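Local coordinates for sensor protein (Shewanella oneidensis, PDB 3LIC) that is a putative membrane histidine kinase of a two-component system whose extracellular PDC-fold domain probably senses an external signal, at residues K238-L243 with P261-F266; D109-T114 with E139-V144; A76-P81 with L89-V94. All coordinates share one frame; numbering follows the deposited sequence. Where two conformers were deposited one is given.

Contact 1: residues K238-L243 with P261-F266; sequences KGTVYL and PKHELF
Tyr242 and Pro261 pack ring beside ring where strand 241-248 passes the end of strand 255-261, just before the chain turns into helix 262-268. They form an antiparallel non-hydrogen-bonded pair, so the missing N-H of the proline costs nothing toward Tyr242. With CG anti to its own carbonyl carbon (chi1 -70°), the tyrosine brings CE1 to 3.6 Å from CG of Pro261, and the CA of Pro261 adds an off-centre CH-pi contact. One straight bond fixes the corner: Lys262 N donates to Val241 O at 2.8 Å (177° at the hydrogen), using an N-H of the first helical turn. Leu243, the buried residue here, sets its CB 3.8 Å from CD1 of Leu265 and also reaches Tyr11 and Leu14 of helix 2-46. CD of Lys262 lies 3.7 Å from CD1 of Leu243. The side nearer solvent is looser. There CG2 of Thr240 stops 3.9 Å from CB of Pro261, the side chains of Val241 and Lys262 come no nearer than 4.4 Å, CB to CB, and His263 is modelled in two conformations. Replacing Tyr242 by alanine is likely to leave Phe234 without its stacking partner and the Pro261 ring without its neighbour. Carbon contacts and one backbone bond, with no charged pair, thus join the segments; the Glu264-Arg182 salt bridge holds the helix from outside.

Contact 2: residues D109-T114 with E139-V144; sequences DGYDYT and EGAGNV
Tyr111 leans on the backbone of Glu139 and Gly140 where two irregular loops of the first PDC (Cache) sensor domain meet, one running from helix 106-109 to helix 119-122, the other joining strands 131-137 and 145-153. The packing is largely apolar or backbone in kind. CE2 of Tyr111 touches CB of Ala141 at 3.8 Å, and CD2 of Tyr111 comes to 3.3 Å from the carbonyl O of Glu139. The CB of Tyr111 points toward the second loop, and a CG standing between the backbone N and the carbonyl carbon (chi1 52°) then places CD2 and CE2 by these two partners. Alanine suits its position, since its small methyl fits against the ring; both side chains also touch Ile106. The Tyr111 ring stacks besides with that of Trp118.

Glycines let the main chains come close. CA of Gly110 makes a CA-H...O contact with O of Gly140 at 3.5 Å, and the two CA atoms are 4.8 Å apart. At Gly140 a beta carbon would collide with the carbonyl O of Gly110, and the positive phi of this residue (102°) also favours glycine.

Polar bonds hold the end of the tyrosine from outside the two segments: its OH is hydrogen-bonded to Asp138 OD1 and to Trp120 NE1. A 1,2-ethanediol, probably from the crystallisation liquor, lies about 4 Å from this side chain, consistent with a ligand pocket such as PDC domains often carry. A separate set of bonds lies within the first loop, where Asp112 forms an Asx turn: its OD1 accepts Thr114 N at 3.1 Å from above the carboxylate plane, and Thr114 OG1 at 2.6 Å on the syn side.

Contact 3: residues A76-P81 with L89-V94; sequences AIAFKP and LFSPYV
Phe79 and Phe90 run alongside each other, with CD2 of one 3.6 Å from CD2 of the other. Their planes are only 10° from parallel, but the rings are offset so much (centroids 5.6 Å apart) that little of one faces the other. Phe90 swings its CG anti to the backbone N (chi1 177°), and CD of Pro92 then sits 3.6 Å above the centre of the Phe90 ring.

The backbones that carry these side chains pair antiparallel. Phe79 N donates to Phe90 O at 3.0 Å (163° at the hydrogen), and Ile77 N to Pro92 O at 3.0 Å, almost in line with the carbonyl. Proline cannot return a bond to Ile77 O; CA of Ser91 approaches that oxygen instead, at 3.3 Å, as a CA-H...O contact. Alanine suits the place of Ala76, where its CB meets CD1 of the large Tyr93 at 3.5 Å. Next to them, the methyl of Ala78 lies 3.3 Å from OG of Ser91, a buried hydroxyl that has no polar partner in the model.

In the second shell Asp166 takes the OH of Tyr93, Asp105 OD1 accepts Ser91 N, and Phe84 meets the Phe79 ring edge-to-face.

The pair belongs to the six-stranded antiparallel sheet of the PDC fold, where strand 101-105 flanks strand 92-96 and strand 161-168 flanks strand 74-79. Helix 55-68 packs on Ile77, Pro92 and Val94, while Trp120 and Trp121 of helix 119-122 pack on Ala78.

From the N terminus, the long helix 2-46 leads to the first sensor domain, where contact 3 closes the short hairpin between strands 74-79 and 92-96. Contact 2 follows, closing a longer loop that includes helix 119-122 and strand 131-137. Contact 1 comes last, closing the hairpin of strands 241-248 and 255-261 in the five-stranded sheet and joining the start of helix 262-268 to strand 241-248. The three are in series, neither nested nor crossed. Contacts 2 and 3 touch: Tyr113 OH probably bonds to Phe79 O (2.6 Å) and Phe90 N (2.9 Å), tying loop 109-114 to the sheet. Contact 1 is separate, its centre about 47 Å from that of contact 3, across the chain's centre.

Contact 1: residues K238-L243 with P261-F266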
ATOM      1  N   LYS A 238     -10.256 -24.257   5.441  1.00 50.15           N
ATOM      2  CA  LYS A 238      -9.989 -25.693   5.389  1.00 49.22           C
ATOM      3  C   LYS A 238      -9.894 -26.272   6.780  1.00 48.15           C
ATOM      4  O   LYS A 238      -9.652 -27.479   6.957  1.00 47.41           O
ATOM      5  CB  LYS A 238      -8.711 -25.995   4.610  1.00 50.07           C
ATOM      6  CG  LYS A 238      -8.817 -25.729   3.081  1.00 52.85           C
ATOM      7  CD  LYS A 238      -8.294 -24.307   2.638  1.00 55.91           C
ATOM      8  CE  LYS A 238      -7.604 -24.349   1.232  1.00 55.92           C
ATOM      9  NZ  LYS A 238      -8.375 -25.095   0.168  1.00 54.32           N
ATOM     10  N   GLY A 239     -10.067 -25.397   7.775  1.00 46.59           N
ATOM     11  CA  GLY A 239     -10.026 -25.818   9.167  1.00 43.67           C
ATOM     12  C   GLY A 239      -8.612 -25.986   9.700  1.00 42.39           C
ATOM     13  O   GLY A 239      -8.385 -26.713  10.672  1.00 41.75           O
ATOM     14  N   THR A 240      -7.645 -25.315   9.078  1.00 40.47           N
ATOM     15  CA  THR A 240      -6.307 -25.275   9.669  1.00 39.02           C
ATOM     16  C   THR A 240      -6.248 -24.203  10.783  1.00 36.61           C
ATOM     17  O   THR A 240      -6.670 -23.055  10.575  1.00 36.41           O
ATOM     18  CB  THR A 240      -5.236 -24.982   8.600  1.00 39.98           C
ATOM     19  OG1 THR A 240      -5.436 -25.864   7.494  1.00 40.86           O
ATOM     20  CG2 THR A 240      -3.790 -25.129   9.175  1.00 39.69           C
ATOM     21  N   VAL A 241      -5.742 -24.586  11.958  1.00 33.60           N
ATOM     22  CA  VAL A 241      -5.537 -23.637  13.073  1.00 30.53           C
ATOM     23  C   VAL A 241      -4.201 -22.889  12.949  1.00 28.24           C
ATOM     24  O   VAL A 241      -3.149 -23.525  12.750  1.00 28.47           O
ATOM     25  CB  VAL A 241      -5.533 -24.389  14.443  1.00 31.07           C
ATOM     26  CG1 VAL A 241      -5.620 -23.400  15.620  1.00 25.01           C
ATOM     27  CG2 VAL A 241      -6.710 -25.329  14.491  1.00 31.98           C
ATOM     28  N   TYR A 242      -4.245 -21.564  13.071  1.00 25.54           N
ATOM     29  CA  TYR A 242      -3.049 -20.725  13.065  1.00 23.73           C
ATOM     30  C   TYR A 242      -2.871 -20.110  14.437  1.00 22.83           C
ATOM     31  O   TYR A 242      -3.849 -19.807  15.098  1.00 21.58           O
ATOM     32  CB  TYR A 242      -3.207 -19.581  12.060  1.00 23.37           C
ATOM     33  CG  TYR A 242      -3.193 -20.028  10.634  1.00 25.22           C
ATOM     34  CD1 TYR A 242      -2.053 -19.876   9.844  1.00 28.98           C
ATOM     35  CD2 TYR A 242      -4.308 -20.591  10.071  1.00 24.66           C
ATOM     36  CE1 TYR A 242      -2.032 -20.302   8.520  1.00 31.00           C
ATOM     37  CE2 TYR A 242      -4.306 -21.010   8.793  1.00 30.22           C
ATOM     38  CZ  TYR A 242      -3.176 -20.865   8.011  1.00 31.48           C
ATOM     39  OH  TYR A 242      -3.224 -21.285   6.709  1.00 34.85           O
ATOM     40  N   LEU A 243      -1.629 -19.863  14.831  1.00 21.37           N
ATOM     41  CA  LEU A 243      -1.353 -18.902  15.864  1.00 21.81           C
ATOM     42  C   LEU A 243      -0.971 -17.593  15.157  1.00 21.03           C
ATOM     43  O   LEU A 243      -0.256 -17.619  14.140  1.00 21.35           O
ATOM     44  CB  LEU A 243      -0.211 -19.429  16.775  1.00 22.35           C
ATOM     45  CG  LEU A 243      -0.608 -20.260  18.024  1.00 25.21           C
ATOM     46  CD1 LEU A 243      -1.659 -21.296  17.769  1.00 22.63           C
ATOM     47  CD2 LEU A 243       0.639 -20.866  18.652  1.00 25.09           C
ATOM     48  N   PRO A 261       0.695 -21.827  10.557  1.00 23.15           N
ATOM     49  CA  PRO A 261      -0.152 -22.944  11.053  1.00 23.04           C
ATOM     50  C   PRO A 261       0.429 -23.515  12.335  1.00 22.95           C
ATOM     51  O   PRO A 261       1.643 -23.607  12.481  1.00 22.33           O
ATOM     52  CB  PRO A 261      -0.098 -23.974   9.943  1.00 23.06           C
ATOM     53  CG  PRO A 261       0.219 -23.076   8.622  1.00 23.92           C
ATOM     54  CD  PRO A 261       1.101 -21.962   9.132  1.00 22.31           C
ATOM     55  N   LYS A 262      -0.443 -23.840  13.284  1.00 22.78           N
ATOM     56  CA  LYS A 262       0.002 -24.380  14.554  1.00 23.68           C
ATOM     57  C   LYS A 262       0.831 -25.684  14.443  1.00 22.53           C
ATOM     58  O   LYS A 262       1.818 -25.842  15.169  1.00 21.81           O
ATOM     59  CB  LYS A 262      -1.212 -24.613  15.479  1.00 23.34           C
ATOM     60  CG  LYS A 262      -0.770 -25.006  16.857  1.00 27.16           C
ATOM     61  CD  LYS A 262      -1.944 -25.000  17.831  1.00 38.15           C
ATOM     62  CE  LYS A 262      -2.710 -26.338  17.753  1.00 43.27           C
ATOM     63  NZ  LYS A 262      -3.987 -26.375  18.557  1.00 46.91           N
ATOM     64  N   HIS A 263       0.427 -26.637  13.591  1.00 23.11           N
ATOM     65  CA  HIS A 263       1.157 -27.923  13.432  0.50 23.23           C
ATOM     66  C   HIS A 263       2.626 -27.663  13.163  1.00 24.21           C
ATOM     67  O   HIS A 263       3.534 -28.266  13.753  1.00 24.79           O
ATOM     68  CB  HIS A 263       0.542 -28.818  12.301  0.50 22.80           C
ATOM     69  CG  HIS A 263       0.435 -28.175  10.933  0.50 20.29           C
ATOM     70  ND1 HIS A 263       1.512 -28.044  10.072  0.50 16.23           N
ATOM     71  CD2 HIS A 263      -0.648 -27.733  10.239  0.50 16.85           C
ATOM     72  CE1 HIS A 263       1.113 -27.506   8.936  0.50 12.46           C
ATOM     73  NE2 HIS A 263      -0.192 -27.307   9.008  0.50 16.44           N
ATOM     74  N   GLU A 264       2.827 -26.738  12.231  1.00 24.41           N
ATOM     75  CA  GLU A 264       4.143 -26.331  11.758  1.00 26.03           C
ATOM     76  C   GLU A 264       4.892 -25.579  12.854  1.00 26.35           C
ATOM     77  O   GLU A 264       6.074 -25.818  13.063  1.00 25.93           O
ATOM     78  CB  GLU A 264       4.000 -25.440  10.502  1.00 25.38           C
ATOM     79  CG  GLU A 264       5.215 -24.596  10.245  1.00 30.16           C
ATOM     80  CD  GLU A 264       5.113 -23.680   8.992  1.00 33.99           C
ATOM     81  OE1 GLU A 264       4.133 -23.771   8.197  1.00 31.06           O
ATOM     82  OE2 GLU A 264       6.070 -22.899   8.814  1.00 33.91           O
ATOM     83  N   LEU A 265       4.230 -24.672  13.564  1.00 26.48           N
ATOM     84  CA  LEU A 265       4.975 -23.992  14.629  1.00 28.06           C
ATOM     85  C   LEU A 265       5.452 -25.011  15.690  1.00 29.22           C
ATOM     86  O   LEU A 265       6.642 -24.971  16.102  1.00 26.94           O
ATOM     87  CB  LEU A 265       4.186 -22.847  15.278  1.00 27.24           C
ATOM     88  CG  LEU A 265       3.994 -21.600  14.426  1.00 29.09           C
ATOM     89  CD1 LEU A 265       3.016 -20.641  15.127  1.00 31.15           C
ATOM     90  CD2 LEU A 265       5.374 -20.940  14.196  1.00 26.65           C
ATOM     91  N   PHE A 266       4.530 -25.900  16.131  1.00 29.88           N
ATOM     92  CA  PHE A 266       4.916 -26.987  17.079  1.00 31.70           C
ATOM     93  C   PHE A 266       5.991 -27.930  16.503  1.00 31.95           C
ATOM     94  O   PHE A 266       6.999 -28.171  17.140  1.00 31.09           O
ATOM     95  CB  PHE A 266       3.697 -27.756  17.622  1.00 31.92           C
ATOM     96  CG  PHE A 266       2.915 -26.978  18.653  1.00 35.51           C
ATOM     97  CD1 PHE A 266       2.188 -25.847  18.296  1.00 36.11           C
ATOM     98  CD2 PHE A 266       2.936 -27.348  20.004  1.00 39.30           C
ATOM     99  CE1 PHE A 266       1.458 -25.099  19.259  1.00 38.59           C
ATOM    100  CE2 PHE A 266       2.192 -26.590  20.984  1.00 40.96           C
ATOM    101  CZ  PHE A 266       1.473 -25.472  20.611  1.00 37.79           C
TER

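Contact 2: residues D109-T114 with E139-V144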
ATOM      1  N   ASP A 109      -2.987   7.102 -22.919  1.00 18.41           N
ATOM      2  CA  ASP A 109      -2.872   5.703 -23.275  1.00 18.12           C
ATOM      3  C   ASP A 109      -3.207   4.756 -22.160  1.00 18.76           C
ATOM      4  O   ASP A 109      -2.974   3.547 -22.319  1.00 17.16           O
ATOM      5  CB  ASP A 109      -1.458   5.381 -23.787  1.00 19.33           C
ATOM      6  CG  ASP A 109      -1.048   6.317 -24.941  1.00 21.99           C
ATOM      7  OD1 ASP A 109      -1.910   6.757 -25.745  1.00 24.50           O
ATOM      8  OD2 ASP A 109       0.118   6.664 -25.025  1.00 25.83           O
ATOM      9  N   GLY A 110      -3.711   5.285 -21.032  1.00 17.07           N
ATOM     10  CA  GLY A 110      -3.888   4.405 -19.898  1.00 16.47           C
ATOM     11  C   GLY A 110      -5.352   4.358 -19.473  1.00 17.27           C
ATOM     12  O   GLY A 110      -6.017   3.309 -19.571  1.00 15.31           O
ATOM     13  N   TYR A 111      -5.850   5.466 -18.941  1.00 15.41           N
ATOM     14  CA  TYR A 111      -7.238   5.475 -18.540  1.00 16.95           C
ATOM     15  C   TYR A 111      -7.614   6.861 -18.109  1.00 17.67           C
ATOM     16  O   TYR A 111      -6.751   7.731 -17.921  1.00 17.88           O
ATOM     17  CB  TYR A 111      -7.549   4.423 -17.465  1.00 15.83           C
ATOM     18  CG  TYR A 111      -6.653   4.446 -16.223  1.00 15.99           C
ATOM     19  CD1 TYR A 111      -6.722   5.503 -15.278  1.00 14.39           C
ATOM     20  CD2 TYR A 111      -5.753   3.417 -15.978  1.00 12.93           C
ATOM     21  CE1 TYR A 111      -5.910   5.514 -14.120  1.00 13.05           C
ATOM     22  CE2 TYR A 111      -4.975   3.404 -14.800  1.00 13.07           C
ATOM     23  CZ  TYR A 111      -5.043   4.465 -13.890  1.00 13.92           C
ATOM     24  OH  TYR A 111      -4.254   4.428 -12.731  1.00 16.03           O
ATOM     25  N   ASP A 112      -8.909   7.095 -18.035  1.00 18.51           N
ATOM     26  CA  ASP A 112      -9.392   8.407 -17.626  1.00 18.66           C
ATOM     27  C   ASP A 112      -9.357   8.430 -16.116  1.00 18.53           C
ATOM     28  O   ASP A 112     -10.297   7.946 -15.447  1.00 18.01           O
ATOM     29  CB  ASP A 112     -10.804   8.613 -18.141  1.00 18.10           C
ATOM     30  CG  ASP A 112     -11.385   9.913 -17.692  1.00 21.75           C
ATOM     31  OD1 ASP A 112     -10.703  10.710 -17.011  1.00 23.81           O
ATOM     32  OD2 ASP A 112     -12.529  10.163 -18.029  1.00 24.91           O
ATOM     33  N   TYR A 113      -8.253   8.961 -15.577  1.00 18.38           N
ATOM     34  CA  TYR A 113      -8.000   8.875 -14.144  1.00 17.74           C
ATOM     35  C   TYR A 113      -9.052   9.673 -13.368  1.00 18.06           C
ATOM     36  O   TYR A 113      -9.196   9.499 -12.162  1.00 17.53           O
ATOM     37  CB  TYR A 113      -6.542   9.288 -13.805  1.00 17.36           C
ATOM     38  CG  TYR A 113      -6.124  10.589 -14.439  1.00 16.98           C
ATOM     39  CD1 TYR A 113      -6.372  11.796 -13.785  1.00 14.51           C
ATOM     40  CD2 TYR A 113      -5.467  10.622 -15.679  1.00 13.78           C
ATOM     41  CE1 TYR A 113      -6.031  12.957 -14.318  1.00 15.12           C
ATOM     42  CE2 TYR A 113      -5.129  11.819 -16.232  1.00 12.17           C
ATOM     43  CZ  TYR A 113      -5.415  12.979 -15.560  1.00 13.25           C
ATOM     44  OH  TYR A 113      -5.049  14.221 -16.054  1.00 12.88           O
ATOM     45  N   THR A 114      -9.797  10.548 -14.061  1.00 18.42           N
ATOM     46  CA  THR A 114     -10.792  11.405 -13.411  1.00 18.12           C
ATOM     47  C   THR A 114     -12.228  10.872 -13.414  1.00 19.39           C
ATOM     48  O   THR A 114     -13.084  11.549 -12.926  1.00 21.01           O
ATOM     49  CB  THR A 114     -10.876  12.781 -14.135  1.00 19.09           C
ATOM     50  OG1 THR A 114     -11.526  12.624 -15.426  1.00 19.00           O
ATOM     51  CG2 THR A 114      -9.480  13.389 -14.322  1.00 16.67           C
ATOM     52  N   GLU A 139      -4.963  -1.428 -13.854  1.00 19.61           N
ATOM     53  CA  GLU A 139      -5.137  -1.959 -15.183  1.00 20.44           C
ATOM     54  C   GLU A 139      -4.962  -0.910 -16.221  1.00 20.24           C
ATOM     55  O   GLU A 139      -5.665   0.119 -16.208  1.00 20.12           O
ATOM     56  CB  GLU A 139      -6.545  -2.509 -15.349  1.00 21.93           C
ATOM     57  CG  GLU A 139      -6.851  -2.806 -16.822  1.00 28.25           C
ATOM     58  CD  GLU A 139      -7.628  -4.083 -16.976  1.00 38.42           C
ATOM     59  OE1 GLU A 139      -8.880  -3.999 -17.007  1.00 44.58           O
ATOM     60  OE2 GLU A 139      -7.019  -5.180 -17.006  1.00 42.89           O
ATOM     61  N   GLY A 140      -4.038  -1.129 -17.158  1.00 20.03           N
ATOM     62  CA  GLY A 140      -3.911  -0.121 -18.220  1.00 18.71           C
ATOM     63  C   GLY A 140      -2.713   0.753 -17.927  1.00 18.21           C
ATOM     64  O   GLY A 140      -2.283   1.540 -18.755  1.00 18.73           O
ATOM     65  N   ALA A 141      -2.113   0.592 -16.768  1.00 16.37           N
ATOM     66  CA  ALA A 141      -0.965   1.425 -16.464  1.00 15.52           C
ATOM     67  C   ALA A 141       0.019   0.529 -15.834  1.00 15.07           C
ATOM     68  O   ALA A 141       0.710  -0.181 -16.531  1.00 17.18           O
ATOM     69  CB  ALA A 141      -1.312   2.608 -15.554  1.00 13.50           C
ATOM     70  N   GLY A 142       0.097   0.536 -14.519  1.00 15.21           N
ATOM     71  CA  GLY A 142       1.062  -0.300 -13.830  1.00 15.03           C
ATOM     72  C   GLY A 142       0.743  -1.756 -14.077  1.00 15.84           C
ATOM     73  O   GLY A 142       1.644  -2.559 -14.112  1.00 14.98           O
ATOM     74  N   ASN A 143      -0.539  -2.098 -14.261  1.00 16.68           N
ATOM     75  CA  ASN A 143      -0.942  -3.498 -14.440  1.00 18.24           C
ATOM     76  C   ASN A 143      -0.479  -4.450 -13.334  1.00 18.39           C
ATOM     77  O   ASN A 143      -0.133  -5.586 -13.607  1.00 18.52           O
ATOM     78  CB  ASN A 143      -0.457  -4.026 -15.804  1.00 17.53           C
ATOM     79  CG  ASN A 143      -1.272  -3.463 -16.933  1.00 18.42           C
ATOM     80  OD1 ASN A 143      -0.742  -3.121 -17.969  1.00 27.04           O
ATOM     81  ND2 ASN A 143      -2.560  -3.303 -16.723  1.00 15.28           N
ATOM     82  N   VAL A 144      -0.395  -3.965 -12.106  1.00 17.51           N
ATOM     83  CA  VAL A 144      -0.218  -4.838 -11.016  1.00 16.61           C
ATOM     84  C   VAL A 144      -1.069  -4.362  -9.842  1.00 16.84           C
ATOM     85  O   VAL A 144      -1.607  -3.270  -9.875  1.00 16.46           O
ATOM     86  CB  VAL A 144       1.244  -4.865 -10.574  1.00 17.93           C
ATOM     87  CG1 VAL A 144       2.231  -5.326 -11.757  1.00 17.34           C
ATOM     88  CG2 VAL A 144       1.624  -3.484 -10.015  1.00 15.80           C
TER

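Contact 3: residues A76-P81 with L89-V94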
ATOM      1  N   ALA A  76       3.414   8.939 -10.479  1.00 12.94           N
ATOM      2  CA  ALA A  76       2.729   9.703 -11.525  1.00 13.69           C
ATOM      3  C   ALA A  76       2.675  11.208 -11.203  1.00 13.93           C
ATOM      4  O   ALA A  76       2.670  11.603 -10.013  1.00 12.44           O
ATOM      5  CB  ALA A  76       1.280   9.171 -11.727  1.00 12.51           C
ATOM      6  N   ILE A  77       2.558  12.025 -12.253  1.00 13.84           N
ATOM      7  CA  ILE A  77       2.219  13.429 -12.102  1.00 13.90           C
ATOM      8  C   ILE A  77       0.996  13.699 -12.955  1.00 15.35           C
ATOM      9  O   ILE A  77       1.097  13.746 -14.172  1.00 15.35           O
ATOM     10  CB  ILE A  77       3.334  14.348 -12.579  1.00 14.82           C
ATOM     11  CG1 ILE A  77       4.586  14.116 -11.725  1.00 14.01           C
ATOM     12  CG2 ILE A  77       2.800  15.883 -12.584  1.00 14.40           C
ATOM     13  CD1 ILE A  77       5.758  14.956 -12.175  1.00 11.56           C
ATOM     14  N   ALA A  78      -0.161  13.897 -12.305  1.00 16.04           N
ATOM     15  CA  ALA A  78      -1.444  13.852 -12.972  1.00 16.28           C
ATOM     16  C   ALA A  78      -2.153  15.213 -12.806  1.00 17.95           C
ATOM     17  O   ALA A  78      -2.237  15.724 -11.694  1.00 19.47           O
ATOM     18  CB  ALA A  78      -2.243  12.721 -12.410  1.00 15.21           C
ATOM     19  N   PHE A  79      -2.589  15.842 -13.901  1.00 18.42           N
ATOM     20  CA  PHE A  79      -3.130  17.240 -13.826  1.00 19.89           C
ATOM     21  C   PHE A  79      -4.660  17.251 -13.933  1.00 20.13           C
ATOM     22  O   PHE A  79      -5.227  16.357 -14.559  1.00 20.20           O
ATOM     23  CB  PHE A  79      -2.522  18.177 -14.922  1.00 18.40           C
ATOM     24  CG  PHE A  79      -1.026  18.374 -14.789  1.00 19.56           C
ATOM     25  CD1 PHE A  79      -0.504  19.427 -14.045  1.00 21.69           C
ATOM     26  CD2 PHE A  79      -0.162  17.489 -15.352  1.00 17.29           C
ATOM     27  CE1 PHE A  79       0.853  19.570 -13.909  1.00 24.15           C
ATOM     28  CE2 PHE A  79       1.210  17.630 -15.221  1.00 19.83           C
ATOM     29  CZ  PHE A  79       1.713  18.670 -14.510  1.00 20.59           C
ATOM     30  N   LYS A  80      -5.314  18.230 -13.309  1.00 21.76           N
ATOM     31  CA  LYS A  80      -6.747  18.452 -13.547  1.00 24.93           C
ATOM     32  C   LYS A  80      -7.064  18.544 -15.054  1.00 25.41           C
ATOM     33  O   LYS A  80      -6.250  19.034 -15.824  1.00 24.45           O
ATOM     34  CB  LYS A  80      -7.182  19.754 -12.915  1.00 24.86           C
ATOM     35  CG  LYS A  80      -7.988  19.654 -11.678  1.00 28.72           C
ATOM     36  CD  LYS A  80      -8.476  21.072 -11.315  0.50 30.81           C
ATOM     37  CE  LYS A  80      -9.574  21.046 -10.256  0.50 32.34           C
ATOM     38  NZ  LYS A  80      -8.996  20.844  -8.908  0.50 32.65           N
ATOM     39  N   PRO A  81      -8.264  18.104 -15.461  1.00 26.75           N
ATOM     40  CA  PRO A  81      -8.707  18.227 -16.863  1.00 27.29           C
ATOM     41  C   PRO A  81      -8.512  19.662 -17.393  1.00 28.20           C
ATOM     42  O   PRO A  81      -8.982  20.597 -16.761  1.00 28.14           O
ATOM     43  CB  PRO A  81     -10.205  17.914 -16.778  1.00 27.43           C
ATOM     44  CG  PRO A  81     -10.399  17.141 -15.492  1.00 26.99           C
ATOM     45  CD  PRO A  81      -9.364  17.705 -14.556  1.00 27.29           C
ATOM     46  N   LEU A  89      -6.612  15.424 -20.529  1.00 22.68           N
ATOM     47  CA  LEU A  89      -6.061  14.565 -19.495  1.00 22.45           C
ATOM     48  C   LEU A  89      -4.579  14.538 -19.740  1.00 21.55           C
ATOM     49  O   LEU A  89      -4.137  14.466 -20.897  1.00 21.29           O
ATOM     50  CB  LEU A  89      -6.639  13.127 -19.584  1.00 21.33           C
ATOM     51  CG  LEU A  89      -8.165  12.968 -19.309  1.00 19.93           C
ATOM     52  CD1 LEU A  89      -8.518  11.515 -19.306  1.00 18.25           C
ATOM     53  CD2 LEU A  89      -8.629  13.631 -17.978  1.00 20.46           C
ATOM     54  N   PHE A  90      -3.792  14.639 -18.684  1.00 19.26           N
ATOM     55  CA  PHE A  90      -2.360  14.534 -18.882  1.00 16.98           C
ATOM     56  C   PHE A  90      -1.770  13.961 -17.618  1.00 15.36           C
ATOM     57  O   PHE A  90      -1.889  14.537 -16.566  1.00 15.30           O
ATOM     58  CB  PHE A  90      -1.772  15.934 -19.227  1.00 16.81           C
ATOM     59  CG  PHE A  90      -0.212  15.971 -19.407  1.00 15.20           C
ATOM     60  CD1 PHE A  90       0.445  15.088 -20.257  1.00 15.28           C
ATOM     61  CD2 PHE A  90       0.545  16.977 -18.798  1.00 16.67           C
ATOM     62  CE1 PHE A  90       1.836  15.122 -20.441  1.00 15.39           C
ATOM     63  CE2 PHE A  90       1.946  17.063 -18.987  1.00 12.41           C
ATOM     64  CZ  PHE A  90       2.599  16.110 -19.789  1.00 14.77           C
ATOM     65  N   SER A  91      -1.119  12.809 -17.718  1.00 14.14           N
ATOM     66  CA  SER A  91      -0.582  12.182 -16.542  1.00 10.89           C
ATOM     67  C   SER A  91       0.603  11.276 -16.810  1.00 10.93           C
ATOM     68  O   SER A  91       0.535  10.053 -16.700  1.00  8.64           O
ATOM     69  CB  SER A  91      -1.690  11.518 -15.733  1.00 10.31           C
ATOM     70  OG  SER A  91      -1.174  10.649 -14.731  1.00 12.32           O
ATOM     71  N   PRO A  92       1.751  11.904 -17.104  1.00 12.51           N
ATOM     72  CA  PRO A  92       3.003  11.131 -17.173  1.00 12.42           C
ATOM     73  C   PRO A  92       3.164  10.180 -15.980  1.00 13.09           C
ATOM     74  O   PRO A  92       2.886  10.561 -14.851  1.00 13.45           O
ATOM     75  CB  PRO A  92       4.064  12.214 -17.095  1.00 12.02           C
ATOM     76  CG  PRO A  92       3.340  13.463 -17.716  1.00 14.76           C
ATOM     77  CD  PRO A  92       1.953  13.370 -17.238  1.00  9.92           C
ATOM     78  N   TYR A  93       3.687   8.987 -16.224  1.00 13.52           N
ATOM     79  CA  TYR A  93       3.795   7.970 -15.195  1.00 13.91           C
ATOM     80  C   TYR A  93       4.926   7.030 -15.554  1.00 14.05           C
ATOM     81  O   TYR A  93       5.017   6.601 -16.696  1.00 15.60           O
ATOM     82  CB  TYR A  93       2.469   7.183 -15.181  1.00 14.12           C
ATOM     83  CG  TYR A  93       2.457   5.973 -14.294  1.00 14.73           C
ATOM     84  CD1 TYR A  93       2.567   6.099 -12.887  1.00 14.14           C
ATOM     85  CD2 TYR A  93       2.284   4.694 -14.834  1.00 13.77           C
ATOM     86  CE1 TYR A  93       2.553   4.967 -12.056  1.00 11.21           C
ATOM     87  CE2 TYR A  93       2.249   3.577 -14.007  1.00 11.25           C
ATOM     88  CZ  TYR A  93       2.397   3.715 -12.647  1.00 10.81           C
ATOM     89  OH  TYR A  93       2.322   2.584 -11.870  1.00 14.71           O
ATOM     90  N   VAL A  94       5.845   6.767 -14.632  1.00 14.08           N
ATOM     91  CA  VAL A  94       6.910   5.779 -14.854  1.00 12.84           C
ATOM     92  C   VAL A  94       6.807   4.633 -13.825  1.00 14.01           C
ATOM     93  O   VAL A  94       6.492   4.867 -12.656  1.00 15.51           O
ATOM     94  CB  VAL A  94       8.333   6.435 -14.807  1.00 12.86           C
ATOM     95  CG1 VAL A  94       9.454   5.367 -14.836  1.00  9.97           C
ATOM     96  CG2 VAL A  94       8.515   7.475 -15.926  1.00  9.74           C
TER